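Homoserine O-acetyltransferase (Pseudomonas veronii, PDB 5EFZ) hydrolyses ethyl acetate to ethanol and acetate as a homodimeric esterase of the alpha/beta-hydrolase superfamily, serving the breakdown of short-chain methyl ketones. Local coordinates at residues His219-Thr224 / Phe253-Phe258. Numbering follows the deposited sequence.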
loop_
_atom_site.group_PDB
_atom_site.type_symbol
_atom_site.label_atom_id
_atom_site.label_comp_id
_atom_site.label_asym_id
_atom_site.label_seq_id
_atom_site.Cartn_x
_atom_site.Cartn_y
_atom_site.Cartn_z
ATOM N N HIS A 219 -9.011 8.617 -5.559
ATOM C CA HIS A 219 -8.977 7.254 -6.061
ATOM C C HIS A 219 -7.670 7.029 -6.839
ATOM O O HIS A 219 -6.957 6.041 -6.609
ATOM C CB HIS A 219 -10.204 7.071 -6.961
ATOM C CG HIS A 219 -10.493 5.661 -7.387
ATOM N ND1 HIS A 219 -11.173 4.778 -6.590
ATOM C CD2 HIS A 219 -10.244 5.023 -8.554
ATOM C CE1 HIS A 219 -11.345 3.636 -7.253
ATOM N NE2 HIS A 219 -10.778 3.755 -8.433
ATOM N N ALA A 220 -7.342 7.984 -7.716
ATOM C CA ALA A 220 -6.086 7.915 -8.473
ATOM C C ALA A 220 -4.861 7.935 -7.556
ATOM O O ALA A 220 -3.880 7.232 -7.815
ATOM C CB ALA A 220 -5.997 9.063 -9.482
ATOM N N LYS A 221 -4.883 8.757 -6.512
ATOM C CA LYS A 221 -3.730 8.800 -5.603
ATOM C C LYS A 221 -3.547 7.465 -4.888
ATOM O O LYS A 221 -2.418 6.993 -4.692
ATOM C CB LYS A 221 -3.883 9.910 -4.570
ATOM C CG LYS A 221 -3.596 11.298 -5.084
ATOM C CD LYS A 221 -3.483 12.214 -3.857
ATOM C CE LYS A 221 -3.266 13.655 -4.180
ATOM N NZ LYS A 221 -3.211 14.457 -2.902
ATOM N N LEU A 222 -4.657 6.847 -4.489
ATOM C CA LEU A 222 -4.569 5.539 -3.829
ATOM C C LEU A 222 -4.019 4.489 -4.774
ATOM O O LEU A 222 -3.255 3.614 -4.358
ATOM C CB LEU A 222 -5.933 5.109 -3.310
ATOM C CG LEU A 222 -6.412 5.918 -2.120
ATOM C CD1 LEU A 222 -7.956 5.834 -1.975
ATOM C CD2 LEU A 222 -5.735 5.400 -0.839
ATOM N N TRP A 223 -4.411 4.553 -6.040
ATOM C CA TRP A 223 -3.853 3.672 -7.058
ATOM C C TRP A 223 -2.358 3.914 -7.264
ATOM O O TRP A 223 -1.613 2.990 -7.555
ATOM C CB TRP A 223 -4.592 3.848 -8.391
ATOM C CG TRP A 223 -5.753 2.925 -8.486
ATOM C CD1 TRP A 223 -7.093 3.253 -8.389
ATOM C CD2 TRP A 223 -5.697 1.505 -8.686
ATOM N NE1 TRP A 223 -7.865 2.110 -8.539
ATOM C CE2 TRP A 223 -7.039 1.032 -8.730
ATOM C CE3 TRP A 223 -4.643 0.593 -8.870
ATOM C CZ2 TRP A 223 -7.351 -0.333 -8.906
ATOM C CZ3 TRP A 223 -4.960 -0.773 -9.048
ATOM C CH2 TRP A 223 -6.303 -1.205 -9.086
ATOM N N THR A 224 -1.913 5.152 -7.110
ATOM C CA THR A 224 -0.491 5.429 -7.251
ATOM C C THR A 224 0.294 4.790 -6.095
ATOM O O THR A 224 1.415 4.281 -6.276
ATOM C CB THR A 224 -0.213 6.945 -7.267
ATOM O OG1 THR A 224 -1.091 7.586 -8.221
ATOM C CG2 THR A 224 1.270 7.216 -7.649
ATOM N N PHE A 253 -0.321 11.264 -15.414
ATOM C CA PHE A 253 -0.605 9.878 -15.764
ATOM C C PHE A 253 -1.844 9.375 -14.983
ATOM O O PHE A 253 -2.866 8.977 -15.569
ATOM C CB PHE A 253 0.635 9.000 -15.467
ATOM C CG PHE A 253 0.542 7.572 -15.973
ATOM C CD1 PHE A 253 -0.286 6.650 -15.368
ATOM C CD2 PHE A 253 1.340 7.147 -17.025
ATOM C CE1 PHE A 253 -0.361 5.333 -15.823
ATOM C CE2 PHE A 253 1.287 5.834 -17.492
ATOM C CZ PHE A 253 0.436 4.918 -16.887
ATOM N N MET A 254 -1.759 9.387 -13.661
ATOM C CA MET A 254 -2.740 8.656 -12.842
ATOM C C MET A 254 -4.065 9.414 -12.708
ATOM O O MET A 254 -5.110 8.841 -12.930
ATOM C CB MET A 254 -2.161 8.376 -11.441
ATOM C CG MET A 254 -0.861 7.492 -11.451
ATOM S SD MET A 254 -1.251 5.824 -12.009
ATOM C CE MET A 254 -2.389 5.264 -10.762
ATOM N N LYS A 255 -4.020 10.687 -12.305
ATOM C CA LYS A 255 -5.267 11.443 -12.231
ATOM C C LYS A 255 -5.947 11.522 -13.603
ATOM O O LYS A 255 -7.157 11.394 -13.724
ATOM C CB LYS A 255 -5.017 12.850 -11.692
ATOM C CG LYS A 255 -4.667 12.866 -10.199
ATOM C CD LYS A 255 -4.520 14.285 -9.646
ATOM C CE LYS A 255 -4.186 14.249 -8.156
ATOM N NZ LYS A 255 -4.013 15.631 -7.648
ATOM N N ARG A 256 -5.141 11.733 -14.634
ATOM C CA ARG A 256 -5.674 11.870 -15.991
ATOM C C ARG A 256 -6.362 10.579 -16.451
ATOM O O ARG A 256 -7.381 10.635 -17.145
ATOM C CB ARG A 256 -4.544 12.269 -16.952
ATOM C CG ARG A 256 -4.958 12.436 -18.401
ATOM C CD ARG A 256 -3.812 13.003 -19.271
ATOM N NE ARG A 256 -3.494 14.379 -18.878
ATOM C CZ ARG A 256 -2.276 14.921 -18.882
ATOM N NH1 ARG A 256 -1.220 14.228 -19.300
ATOM N NH2 ARG A 256 -2.116 16.179 -18.492
ATOM N N TYR A 257 -5.834 9.433 -16.035
ATOM C CA TYR A 257 -6.399 8.126 -16.410
ATOM C C TYR A 257 -7.831 7.984 -15.874
ATOM O O TYR A 257 -8.743 7.582 -16.603
ATOM C CB TYR A 257 -5.510 6.972 -15.884
ATOM C CG TYR A 257 -6.124 5.592 -16.120
ATOM C CD1 TYR A 257 -6.743 4.912 -15.099
ATOM C CD2 TYR A 257 -6.085 5.004 -17.380
ATOM C CE1 TYR A 257 -7.354 3.668 -15.324
ATOM C CE2 TYR A 257 -6.681 3.761 -17.613
ATOM C CZ TYR A 257 -7.298 3.110 -16.573
ATOM O OH TYR A 257 -7.884 1.879 -16.780
ATOM N N PHE A 258 -8.028 8.315 -14.606
ATOM C CA PHE A 258 -9.336 8.126 -13.977
ATOM C C PHE A 258 -10.295 9.290 -14.198
ATOM O O PHE A 258 -11.493 9.109 -14.038
ATOM C CB PHE A 258 -9.195 7.889 -12.462
ATOM C CG PHE A 258 -8.682 6.507 -12.116
ATOM C CD1 PHE A 258 -9.506 5.396 -12.288
ATOM C CD2 PHE A 258 -7.379 6.316 -11.664
ATOM C CE1 PHE A 258 -9.038 4.101 -11.988
ATOM C CE2 PHE A 258 -6.901 5.023 -11.344
ATOM C CZ PHE A 258 -7.734 3.924 -11.540
#
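Phe258 receives the edge of the His219 imidazole on one face of its ring, planes at 88° and centroids 5.0 Å apart: a T-shaped pair in which His219 CD2 leads, offset toward the rim. The opposite face is covered by Tyr257, whose CD1 stands over the ring centre. At its far rim Phe258 CZ lies over one face of the Trp223 indole, 3.3 Å from Trp223 CD1; the five-membered ring of Trp223 is tilted 25° from the Phe258 plane and displaced so far that the rings hardly overlap. His219 swings toward Phe258 with CG anti to its backbone N (chi1 -170°), while its ND1 is hydrogen-bonded to Leu191 O.

Ala220 CB packs 3.7 Å from Lys255 CA, and its small side chain lets the axes of 219-224 and 253-258 come within 8.6 Å. The Met254 chain folds back at its second and third torsions, which brings CE to 3.5 Å from Trp223 CB. Thr224 OG1 donates to Ala220 O (2.8 Å), which also accepts a bond from Thr224 N, on the opposite face of its plane.

No hydrogen bond joins the segments, so aromatic and apolar packing holds them together. Trp223 also touches His334, inferred to be catalytic, and lies near a bound acetate, consistent with a place beside the active-site pocket.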